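PDB 3WEU: L-lysine 6-oxidase from Marinomonas mediterranea, which oxidises the side-chain amino group of L-lysine through a cysteine tryptophylquinone cofactor, releasing ammonium and the hydrogen peroxide that makes it antibacterial. Local coordinates for residues S77-N82 / T231-S236; N344-L349 / P375-N380; T454-N459 / T502-C507; L654-E659 / V678-A683. All blocks are in the same frame, centred on the assembly; numbering follows the deposited sequence.

Contact 1 (S77-N82 / T231-S236)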
# COMPACT_ATOMS: atom_id res chain seq x y z
N SER A 77 34.98 -34.27 -37.15
CA SER A 77 35.69 -33.84 -38.32
C SER A 77 37.17 -34.31 -38.25
O SER A 77 37.78 -34.29 -37.17
CB SER A 77 35.71 -32.31 -38.45
OG SER A 77 34.41 -31.79 -38.40
N PRO A 78 37.73 -34.67 -39.40
CA PRO A 78 39.17 -34.95 -39.38
C PRO A 78 40.03 -33.75 -38.91
O PRO A 78 39.79 -32.55 -39.22
CB PRO A 78 39.50 -35.29 -40.86
CG PRO A 78 38.28 -34.98 -41.69
CD PRO A 78 37.18 -34.50 -40.76
N ASN A 79 41.03 -34.07 -38.12
CA ASN A 79 42.03 -33.11 -37.68
C ASN A 79 41.48 -32.26 -36.54
O ASN A 79 42.17 -31.38 -36.07
CB ASN A 79 42.62 -32.25 -38.84
CG ASN A 79 43.99 -31.57 -38.48
OD1 ASN A 79 44.82 -32.13 -37.74
ND2 ASN A 79 44.20 -30.35 -38.98
N VAL A 80 40.23 -32.49 -36.12
CA VAL A 80 39.72 -31.84 -34.93
C VAL A 80 39.88 -32.72 -33.70
O VAL A 80 39.35 -33.83 -33.62
CB VAL A 80 38.24 -31.40 -35.06
CG1 VAL A 80 37.73 -30.80 -33.74
CG2 VAL A 80 38.12 -30.37 -36.16
N LYS A 81 40.56 -32.21 -32.71
CA LYS A 81 40.63 -32.96 -31.51
C LYS A 81 39.77 -32.39 -30.41
O LYS A 81 39.37 -33.12 -29.55
CB LYS A 81 42.12 -33.14 -31.11
CG LYS A 81 42.69 -32.17 -30.11
CD LYS A 81 44.23 -32.37 -29.96
CE LYS A 81 44.61 -33.08 -28.72
NZ LYS A 81 46.12 -33.21 -28.60
N ASN A 82 39.45 -31.10 -30.39
CA ASN A 82 38.47 -30.63 -29.39
C ASN A 82 37.83 -29.37 -29.88
O ASN A 82 38.38 -28.72 -30.72
CB ASN A 82 39.11 -30.32 -28.05
CG ASN A 82 38.10 -30.41 -26.90
OD1 ASN A 82 36.94 -30.86 -27.04
ND2 ASN A 82 38.53 -29.97 -25.76
N THR A 231 40.55 -26.97 -31.44
CA THR A 231 41.94 -27.42 -31.31
C THR A 231 42.11 -28.55 -32.31
O THR A 231 41.36 -29.54 -32.30
CB THR A 231 42.23 -27.83 -29.88
OG1 THR A 231 41.99 -26.72 -29.01
CG2 THR A 231 43.70 -28.31 -29.73
N TYR A 232 43.11 -28.41 -33.16
CA TYR A 232 43.37 -29.42 -34.16
C TYR A 232 44.35 -30.50 -33.65
O TYR A 232 44.90 -30.36 -32.59
CB TYR A 232 43.90 -28.77 -35.39
CG TYR A 232 42.98 -27.73 -35.94
CD1 TYR A 232 41.85 -28.09 -36.67
CD2 TYR A 232 43.26 -26.38 -35.77
CE1 TYR A 232 40.99 -27.11 -37.19
CE2 TYR A 232 42.41 -25.39 -36.27
CZ TYR A 232 41.28 -25.76 -36.98
OH TYR A 232 40.48 -24.77 -37.48
N SER A 233 44.54 -31.57 -34.40
CA SER A 233 45.35 -32.74 -33.92
C SER A 233 46.73 -32.41 -33.51
O SER A 233 47.29 -33.08 -32.68
CB SER A 233 45.47 -33.81 -34.98
OG SER A 233 44.19 -34.08 -35.45
N ASP A 234 47.30 -31.37 -34.09
CA ASP A 234 48.63 -30.93 -33.77
C ASP A 234 48.68 -29.92 -32.67
O ASP A 234 49.71 -29.31 -32.45
CB ASP A 234 49.30 -30.41 -35.02
CG ASP A 234 48.68 -29.07 -35.50
OD1 ASP A 234 47.69 -28.57 -34.90
OD2 ASP A 234 49.21 -28.56 -36.51
N ASP A 235 47.58 -29.74 -31.93
CA ASP A 235 47.51 -28.74 -30.86
C ASP A 235 47.49 -27.28 -31.24
O ASP A 235 47.41 -26.42 -30.32
CB ASP A 235 48.49 -29.00 -29.71
CG ASP A 235 48.21 -30.35 -29.02
OD1 ASP A 235 47.08 -30.54 -28.46
OD2 ASP A 235 49.07 -31.23 -29.10
N SER A 236 47.51 -27.00 -32.56
CA SER A 236 47.26 -25.62 -32.98
C SER A 236 45.74 -25.37 -32.73
O SER A 236 44.95 -26.31 -32.53
CB SER A 236 47.55 -25.42 -34.51
OG SER A 236 46.79 -26.28 -35.32
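Lys81 and Thr231 meet at a classic beta bulge, where strand 80-91 runs antiparallel to strand 223-232 at an edge of the N-terminal domain. Two successive amides, those of Lys81 and Asn82, face the single residue Thr231. Thr231 O takes Lys81 N at 2.8 Å and Asn82 N at 3.1 Å, so one carbonyl is held by two donors. In return, Thr231 N gives a nearly straight bond to Asn82 O. The side chain of Lys81 lies along the neighbouring strand: its CG touches Thr231 CG2, and CD passes 3.4 Å from Tyr232 O. A bend at chi3 (-104°) then carries the ammonium to Asp235, where NZ forms a salt bridge with OD1 at 2.8 Å from the syn side of the carboxylate. Asp235 closes a type I turn begun at Tyr232, which leads the chain into strand 237-247, so the lysine fastens the bulge to the turn of the adjoining hairpin. At the far end Asn79, in the type II turn Ser77-Val80, brings its backbone O to the edge of the Tyr232 ring, close to the ring plane, while the hydroxyl of that tyrosine bonds to Glu238. Asn79 has CG anti to the backbone N (chi1 -161°), which turns its amide toward Ser233. Ser233 N bonds to Asn79 O at 2.9 Å, and Ser233 OG donates to Asn79 OD1 at 3.1 Å.

Contact 2 (N344-L349 / P375-N380)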
# COMPACT_ATOMS: atom_id res chain seq x y z
N ASN A 344 2.48 5.17 -50.15
CA ASN A 344 2.31 6.51 -49.56
C ASN A 344 1.47 6.46 -48.29
O ASN A 344 1.41 7.45 -47.58
CB ASN A 344 1.73 7.48 -50.55
CG ASN A 344 2.76 7.96 -51.55
OD1 ASN A 344 3.92 8.16 -51.21
ND2 ASN A 344 2.27 8.39 -52.70
N TYR A 345 0.87 5.30 -47.97
CA TYR A 345 0.24 5.13 -46.68
C TYR A 345 1.17 4.71 -45.57
O TYR A 345 0.74 4.64 -44.37
CB TYR A 345 -0.91 4.13 -46.81
CG TYR A 345 -2.21 4.67 -47.39
CD1 TYR A 345 -2.78 5.90 -46.95
CD2 TYR A 345 -2.91 3.95 -48.35
CE1 TYR A 345 -4.03 6.35 -47.45
CE2 TYR A 345 -4.15 4.40 -48.85
CZ TYR A 345 -4.70 5.56 -48.37
OH TYR A 345 -5.87 5.96 -48.81
N PHE A 346 2.43 4.41 -45.91
CA PHE A 346 3.46 4.11 -44.89
C PHE A 346 4.05 5.39 -44.37
O PHE A 346 4.30 6.31 -45.13
CB PHE A 346 4.50 3.14 -45.41
CG PHE A 346 3.98 1.71 -45.49
CD1 PHE A 346 3.01 1.35 -46.39
CD2 PHE A 346 4.48 0.78 -44.63
CE1 PHE A 346 2.50 0.05 -46.42
CE2 PHE A 346 4.00 -0.52 -44.61
CZ PHE A 346 3.00 -0.89 -45.50
N ARG A 347 4.21 5.45 -43.03
CA ARG A 347 4.91 6.59 -42.43
C ARG A 347 6.38 6.60 -42.82
O ARG A 347 7.10 5.57 -42.73
CB ARG A 347 4.80 6.62 -40.91
CG ARG A 347 3.37 6.63 -40.38
CD ARG A 347 3.35 6.98 -38.87
NE ARG A 347 1.95 6.86 -38.48
CZ ARG A 347 1.31 5.69 -38.26
NH1 ARG A 347 1.91 4.54 -38.26
NH2 ARG A 347 0.04 5.70 -37.99
N GLN A 348 6.81 7.77 -43.30
CA GLN A 348 8.23 8.02 -43.46
C GLN A 348 8.86 8.05 -42.07
O GLN A 348 8.14 8.24 -41.06
CB GLN A 348 8.41 9.34 -44.22
CG GLN A 348 7.89 9.28 -45.66
CD GLN A 348 8.78 8.45 -46.58
OE1 GLN A 348 9.98 8.58 -46.56
NE2 GLN A 348 8.21 7.52 -47.30
N LEU A 349 10.18 7.86 -42.00
CA LEU A 349 10.90 7.92 -40.74
C LEU A 349 11.15 9.32 -40.24
O LEU A 349 11.49 10.17 -41.06
CB LEU A 349 12.26 7.20 -40.77
CG LEU A 349 12.17 5.66 -40.70
CD1 LEU A 349 11.57 5.11 -41.98
CD2 LEU A 349 13.56 5.07 -40.49
N PRO A 375 -5.62 4.96 -40.91
CA PRO A 375 -4.36 4.99 -40.08
C PRO A 375 -3.18 4.61 -40.92
O PRO A 375 -3.22 3.59 -41.65
CB PRO A 375 -4.62 3.92 -38.98
CG PRO A 375 -6.16 3.85 -38.89
CD PRO A 375 -6.64 4.05 -40.35
N LEU A 376 -2.12 5.40 -40.80
CA LEU A 376 -0.92 5.14 -41.53
C LEU A 376 -0.15 3.93 -41.02
O LEU A 376 -0.45 3.44 -39.93
CB LEU A 376 -0.08 6.40 -41.57
CG LEU A 376 -0.73 7.64 -42.19
CD1 LEU A 376 0.21 8.83 -42.05
CD2 LEU A 376 -1.04 7.44 -43.66
N MET A 377 0.76 3.41 -41.87
CA MET A 377 1.27 2.08 -41.72
C MET A 377 2.74 2.05 -41.32
O MET A 377 3.53 2.91 -41.74
CB MET A 377 1.13 1.32 -43.05
CG MET A 377 -0.34 0.95 -43.30
SD MET A 377 -0.85 -0.41 -42.26
CE MET A 377 0.10 -1.73 -42.95
N PRO A 378 3.13 1.01 -40.57
CA PRO A 378 2.26 0.03 -39.94
C PRO A 378 1.53 0.75 -38.78
O PRO A 378 2.09 1.69 -38.18
CB PRO A 378 3.23 -1.02 -39.43
CG PRO A 378 4.55 -0.40 -39.47
CD PRO A 378 4.53 0.81 -40.28
N MET A 379 0.31 0.33 -38.49
CA MET A 379 -0.46 0.95 -37.40
C MET A 379 -0.17 0.29 -36.04
O MET A 379 -0.67 -0.83 -35.74
CB MET A 379 -1.92 0.92 -37.72
CG MET A 379 -2.78 1.67 -36.67
SD MET A 379 -2.26 3.38 -36.39
CE MET A 379 -2.03 3.25 -34.59
N ASN A 380 0.60 1.01 -35.23
CA ASN A 380 1.20 0.51 -33.99
C ASN A 380 1.87 1.72 -33.34
O ASN A 380 2.14 2.78 -34.00
CB ASN A 380 2.25 -0.55 -34.30
CG ASN A 380 2.58 -1.46 -33.13
OD1 ASN A 380 1.95 -2.52 -32.95
ND2 ASN A 380 3.68 -1.12 -32.37
O HOH W 1 6.50 2.97 -42.31
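Met377 O is gripped by Arg347 N at 2.9 Å and by a water at 3.0 Å that also donates to Arg347 O; Phe346 CA adds a CA-H...O contact. The motif is an isolated backbone bridge, Phe346 opposite Met377, between two irregular segments that follow helix 336-344. Its second bond runs from Met377 N to Tyr345 O at 2.8 Å. On one side of the bridge the Phe346 ring receives Met377 CB squarely over its centre, a CH-pi contact 3.5 Å from the centroid. The methionine chain folds back at chi2 and chi3, leaving SD farther above the same ring in a loose Met-aromatic contact and CE near Phe346 CZ. Leu413 of helix 407-418 packs on the same phenylalanine.

Beyond the bridge, Arg347 runs extended from CG to NE over Leu376, and its guanidinium lays one face on the Leu376 carbonyl carbon, 3.2 Å below its plane. Buried, the group is surrounded mainly by backbone oxygens: NE bonds to Val363 O, NH2 to Leu364 O and NH1 to Leu403 O, which fixes its rotation and ties 344-349 to the chain at Val363-Leu364 and at Leu403. Within the contact it adds weaker bonds, one from NH1 to Pro378 O and one from NH2 to Met379 SD. The peptide between Met377 and Pro378 is cis. Two residues on, Asn380 ND2 bonds to Trp580 O, next in the chain to the quinone-forming Trp581. At the outer margin, Leu376 CD2 meets the edge of the Tyr345 ring at CD1, 4.0 Å away.

Contact 3 (T454-N459 / T502-C507). With EDO (1,2-ethanediol), chain I.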
# COMPACT_ATOMS: atom_id res chain seq x y z
N THR A 454 16.75 -3.59 -26.73
CA THR A 454 16.24 -2.25 -27.03
C THR A 454 17.19 -1.54 -28.01
O THR A 454 18.00 -2.18 -28.68
CB THR A 454 15.91 -1.47 -25.79
OG1 THR A 454 15.15 -0.28 -26.08
CG2 THR A 454 17.18 -1.11 -25.01
N TRP A 455 17.11 -0.21 -28.03
CA TRP A 455 17.60 0.57 -29.15
C TRP A 455 19.10 0.70 -29.23
O TRP A 455 19.62 1.23 -30.22
CB TRP A 455 16.89 1.95 -29.24
CG TRP A 455 16.60 2.57 -27.94
CD1 TRP A 455 15.38 2.90 -27.46
CD2 TRP A 455 17.56 3.05 -26.99
NE1 TRP A 455 15.50 3.50 -26.25
CE2 TRP A 455 16.82 3.66 -25.95
CE3 TRP A 455 18.96 3.09 -26.94
CZ2 TRP A 455 17.44 4.21 -24.78
CZ3 TRP A 455 19.58 3.69 -25.80
CH2 TRP A 455 18.80 4.20 -24.72
N SER A 456 19.81 0.12 -28.26
CA SER A 456 21.26 -0.01 -28.48
C SER A 456 21.57 -0.85 -29.67
O SER A 456 22.61 -0.71 -30.29
CB SER A 456 21.94 -0.53 -27.19
OG SER A 456 21.45 -1.80 -26.79
N LEU A 457 20.69 -1.80 -30.01
CA LEU A 457 20.97 -2.61 -31.17
C LEU A 457 20.90 -1.91 -32.49
O LEU A 457 21.32 -2.46 -33.54
CB LEU A 457 20.01 -3.80 -31.21
CG LEU A 457 20.29 -5.03 -30.35
CD1 LEU A 457 21.40 -5.79 -30.99
CD2 LEU A 457 20.59 -4.73 -28.91
N GLN A 458 20.33 -0.71 -32.50
CA GLN A 458 20.32 0.11 -33.66
C GLN A 458 21.63 0.90 -33.84
O GLN A 458 21.87 1.50 -34.90
CB GLN A 458 19.17 1.12 -33.60
CG GLN A 458 17.80 0.48 -33.80
CD GLN A 458 16.69 1.48 -33.58
OE1 GLN A 458 16.76 2.62 -34.06
NE2 GLN A 458 15.69 1.08 -32.77
N ASN A 459 22.44 0.88 -32.84
CA ASN A 459 23.66 1.68 -32.85
C ASN A 459 24.86 0.97 -33.46
O ASN A 459 25.28 -0.01 -32.92
CB ASN A 459 24.00 2.14 -31.46
CG ASN A 459 24.97 3.31 -31.50
OD1 ASN A 459 25.77 3.38 -32.42
ND2 ASN A 459 24.81 4.25 -30.60
N THR A 502 20.95 -6.66 -22.73
CA THR A 502 19.65 -6.74 -22.03
C THR A 502 19.51 -5.77 -20.87
O THR A 502 18.47 -5.67 -20.24
CB THR A 502 19.34 -8.17 -21.55
OG1 THR A 502 20.36 -8.64 -20.64
CG2 THR A 502 19.19 -9.13 -22.81
N LYS A 503 20.55 -5.02 -20.54
CA LYS A 503 20.49 -4.31 -19.27
C LYS A 503 19.49 -3.20 -19.22
O LYS A 503 19.02 -2.83 -18.12
CB LYS A 503 21.87 -3.75 -18.91
CG LYS A 503 22.37 -2.71 -19.85
CD LYS A 503 23.85 -2.47 -19.67
CE LYS A 503 24.41 -1.52 -20.74
NZ LYS A 503 25.83 -1.09 -20.44
N ARG A 504 19.17 -2.63 -20.36
CA ARG A 504 18.24 -1.51 -20.41
C ARG A 504 16.78 -1.88 -20.18
O ARG A 504 15.94 -1.03 -19.87
CB ARG A 504 18.36 -0.80 -21.77
CG ARG A 504 19.65 -0.02 -21.87
CD ARG A 504 19.81 0.48 -23.27
NE ARG A 504 20.99 1.34 -23.44
CZ ARG A 504 22.22 0.88 -23.56
NH1 ARG A 504 22.45 -0.45 -23.48
NH2 ARG A 504 23.23 1.74 -23.72
N MET A 505 16.47 -3.17 -20.33
CA MET A 505 15.10 -3.64 -20.29
C MET A 505 14.58 -3.57 -18.86
O MET A 505 15.35 -3.36 -17.91
CB MET A 505 14.98 -5.09 -20.79
CG MET A 505 15.69 -5.41 -22.09
SD MET A 505 15.40 -4.20 -23.40
CE MET A 505 13.78 -4.75 -23.89
N ALA A 506 13.27 -3.77 -18.69
CA ALA A 506 12.71 -3.68 -17.35
C ALA A 506 13.31 -4.72 -16.44
O ALA A 506 13.68 -5.85 -16.83
CB ALA A 506 11.20 -3.80 -17.36
N CYS A 507 13.41 -4.32 -15.19
CA CYS A 507 13.94 -5.15 -14.10
C CYS A 507 12.93 -5.23 -12.99
O CYS A 507 12.78 -4.27 -12.18
CB CYS A 507 15.23 -4.53 -13.61
SG CYS A 507 16.06 -5.64 -12.44
C1 EDO I . 26.84 6.92 -33.03
O1 EDO I . 26.18 5.80 -33.62
C2 EDO I . 26.27 7.39 -31.72
O2 EDO I . 26.59 6.42 -30.68
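Thr454 CG2 presses against the aliphatic part of Arg504, 3.5 Å from CB and equally near CD, the two side chains crossing at about a right angle. The methyl stands between the backbone N and the carbonyl carbon, while OG1, anti to N (chi1 -168°), turns aside to bond to Pro449 O. Next to it, Met505, its chain curled, sets SD 3.7 Å from Thr454 CB. Further along the arginine, CD lies over a face of the Trp455 ring and NE approaches Trp455 CZ3 to 3.6 Å, ring and guanidinium planes 67° apart. One flat face of that guanidinium is covered by Ser456 CB. Packing of this kind is set up by a short 3-10 turn, 455-458, in the C-terminal domain: Leu457 N bonds to Thr454 O and Gln458 N to Trp455 O, so consecutive side chains are spread along the arginine. The facing chain makes a type I turn from Thr502 to Met505. Outside this shell the guanidinium forms salt bridges, NH1 to Glu489 and NH2 to Asp488, which probably offset its buried charge; Glu489 also pairs with Lys503. Met505 rests on helix 510-515, immediately before Cys516 of the cofactor cross-link. Past the 3-10 turn, the Asn459 amide holds an ethanediol, probably from the crystallisation liquor, OD1 accepting from O1 at 2.7 Å and ND2 donating to O2 at 2.8 Å.

Contact 4 (L654-E659 / V678-A683)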
# COMPACT_ATOMS: atom_id res chain seq x y z
N LEU A 654 -5.49 -22.12 -12.64
CA LEU A 654 -5.03 -21.01 -11.83
C LEU A 654 -6.08 -19.96 -11.54
O LEU A 654 -6.05 -19.27 -10.51
CB LEU A 654 -3.82 -20.36 -12.48
CG LEU A 654 -3.26 -19.16 -11.72
CD1 LEU A 654 -2.69 -19.60 -10.38
CD2 LEU A 654 -2.19 -18.50 -12.54
N PHE A 655 -6.98 -19.75 -12.48
CA PHE A 655 -7.81 -18.57 -12.47
C PHE A 655 -9.16 -18.91 -11.86
O PHE A 655 -9.66 -20.00 -12.04
CB PHE A 655 -7.97 -18.03 -13.90
CG PHE A 655 -6.70 -17.62 -14.53
CD1 PHE A 655 -6.18 -16.37 -14.26
CD2 PHE A 655 -6.00 -18.45 -15.38
CE1 PHE A 655 -4.99 -15.96 -14.81
CE2 PHE A 655 -4.79 -18.09 -15.89
CZ PHE A 655 -4.30 -16.80 -15.66
N ASP A 656 -9.72 -18.00 -11.11
CA ASP A 656 -11.10 -18.05 -10.76
C ASP A 656 -11.88 -17.21 -11.71
O ASP A 656 -11.32 -16.41 -12.50
CB ASP A 656 -11.28 -17.44 -9.37
CG ASP A 656 -11.18 -18.41 -8.27
OD1 ASP A 656 -10.40 -19.44 -8.38
OD2 ASP A 656 -11.85 -18.05 -7.27
N PHE A 657 -13.19 -17.25 -11.54
CA PHE A 657 -14.06 -16.63 -12.48
C PHE A 657 -15.32 -16.20 -11.80
O PHE A 657 -15.86 -16.95 -11.03
CB PHE A 657 -14.36 -17.64 -13.55
CG PHE A 657 -15.41 -17.22 -14.50
CD1 PHE A 657 -15.08 -16.38 -15.54
CD2 PHE A 657 -16.72 -17.70 -14.40
CE1 PHE A 657 -16.04 -16.00 -16.50
CE2 PHE A 657 -17.68 -17.30 -15.31
CZ PHE A 657 -17.34 -16.43 -16.36
N LYS A 658 -15.84 -15.02 -12.12
CA LYS A 658 -17.15 -14.64 -11.65
C LYS A 658 -17.86 -13.99 -12.75
O LYS A 658 -17.26 -13.15 -13.50
CB LYS A 658 -17.01 -13.66 -10.49
CG LYS A 658 -18.31 -13.43 -9.71
CD LYS A 658 -18.07 -12.86 -8.30
CE LYS A 658 -16.62 -13.07 -7.83
NZ LYS A 658 -16.48 -13.32 -6.38
N GLU A 659 -19.12 -14.33 -12.89
CA GLU A 659 -19.98 -13.70 -13.89
C GLU A 659 -20.78 -12.64 -13.17
O GLU A 659 -21.64 -12.97 -12.31
CB GLU A 659 -20.86 -14.76 -14.52
CG GLU A 659 -21.80 -14.24 -15.58
CD GLU A 659 -22.62 -15.35 -16.28
OE1 GLU A 659 -22.25 -16.56 -16.23
OE2 GLU A 659 -23.63 -14.97 -16.89
N VAL A 678 -15.53 -12.05 -15.39
CA VAL A 678 -14.35 -11.55 -14.71
C VAL A 678 -13.46 -12.69 -14.27
O VAL A 678 -13.86 -13.57 -13.51
CB VAL A 678 -14.78 -10.73 -13.45
CG1 VAL A 678 -13.57 -10.21 -12.71
CG2 VAL A 678 -15.67 -9.59 -13.88
N PHE A 679 -12.24 -12.67 -14.79
CA PHE A 679 -11.25 -13.62 -14.44
C PHE A 679 -10.32 -13.02 -13.43
O PHE A 679 -10.00 -11.83 -13.48
CB PHE A 679 -10.45 -14.00 -15.70
CG PHE A 679 -11.24 -14.87 -16.64
CD1 PHE A 679 -12.02 -14.30 -17.59
CD2 PHE A 679 -11.23 -16.26 -16.49
CE1 PHE A 679 -12.78 -15.05 -18.44
CE2 PHE A 679 -11.95 -17.02 -17.36
CZ PHE A 679 -12.72 -16.43 -18.36
N PHE A 680 -9.86 -13.83 -12.50
CA PHE A 680 -8.89 -13.35 -11.52
C PHE A 680 -8.16 -14.49 -10.88
O PHE A 680 -8.52 -15.65 -11.11
CB PHE A 680 -9.58 -12.50 -10.47
CG PHE A 680 -10.65 -13.22 -9.69
CD1 PHE A 680 -11.87 -13.48 -10.23
CD2 PHE A 680 -10.40 -13.61 -8.38
CE1 PHE A 680 -12.87 -14.12 -9.50
CE2 PHE A 680 -11.40 -14.25 -7.63
CZ PHE A 680 -12.63 -14.50 -8.19
N ILE A 681 -7.13 -14.16 -10.14
CA ILE A 681 -6.35 -15.15 -9.40
C ILE A 681 -6.64 -15.00 -7.90
O ILE A 681 -6.39 -13.95 -7.26
CB ILE A 681 -4.88 -14.93 -9.64
CG1 ILE A 681 -4.59 -15.16 -11.15
CG2 ILE A 681 -4.06 -15.90 -8.82
CD1 ILE A 681 -3.20 -14.82 -11.49
N ASN A 682 -7.20 -16.05 -7.34
CA ASN A 682 -7.59 -16.02 -5.96
C ASN A 682 -6.32 -16.20 -5.19
O ASN A 682 -5.69 -17.27 -5.21
CB ASN A 682 -8.62 -17.09 -5.66
CG ASN A 682 -9.14 -17.00 -4.21
OD1 ASN A 682 -8.39 -16.70 -3.28
ND2 ASN A 682 -10.41 -17.29 -4.04
N ALA A 683 -5.92 -15.03 -4.71
CA ALA A 683 -5.08 -14.73 -3.59
C ALA A 683 -4.87 -15.95 -2.72
O ALA A 683 -3.74 -16.38 -2.56
CB ALA A 683 -5.73 -13.58 -2.81
O HOH W 2 -7.66 -18.49 -8.42
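Asp656 CB is the bump that sits on the face of the Phe680 ring, 3.6 Å from its centroid in a CH-pi contact. The ring lies there because Phe680 CG stands between its backbone N and carbonyl carbon (chi1 59°), folding the phenyl back across the neighbouring strand. Its CE1 reaches toward Phe657 N, and Lys658 CE passes alongside the same corner. The other face of the pair carries Phe657 and Phe679. Phe657 CD1 settles over the Phe679 ring toward its rim, 3.7 Å from CE2, with the planes inclined at 56°; His603 stacks on Phe657 and Arg614 makes a cation-pi contact with Phe679. Next to the Asp656-Phe680 pair, Ile681 fills a hollow made by Leu654 and Phe655: its CG1 lies 3.7 Å from Phe655 CD1, and its CD1 meets Leu654 CD2. A water bridges the two segments, donating to Leu654 O and Asp656 OD1 and accepting from Asn682 N, while Asp656 OD1 also forms a salt bridge with Lys685. Asn682 additionally packs on Thr563 of the second subunit. Asp656 with Phe680 and Lys658 with Val678 are antiparallel hydrogen-bonded pairs, with Phe657 and Phe679 the non-hydrogen-bonded pair between them. This is a small two-stranded antiparallel sheet, 656-661 with 675-680, its strands joined by helix 662-666 and the loop that follows it.

The four contacts follow one another along the chain in numerical order, each closing before the next opens, and none touches another. Contact 1 belongs to the large mixed sheet of the N-terminal domain, 40 Å from the centre of the chain. Contact 3 lies only 10 Å from that centre and is buried, as is contact 2; their nearest atoms are about 8 Å apart. Both lie in irregular chain that leads toward the cofactor residues: in contact 2 Asn380 bonds to Trp580, which precedes Trp581, and contact 3 packs on the helix before Cys516. Contact 4, in a separate two-stranded sheet, is about 60 Å from contact 1 between centres and reaches the second subunit.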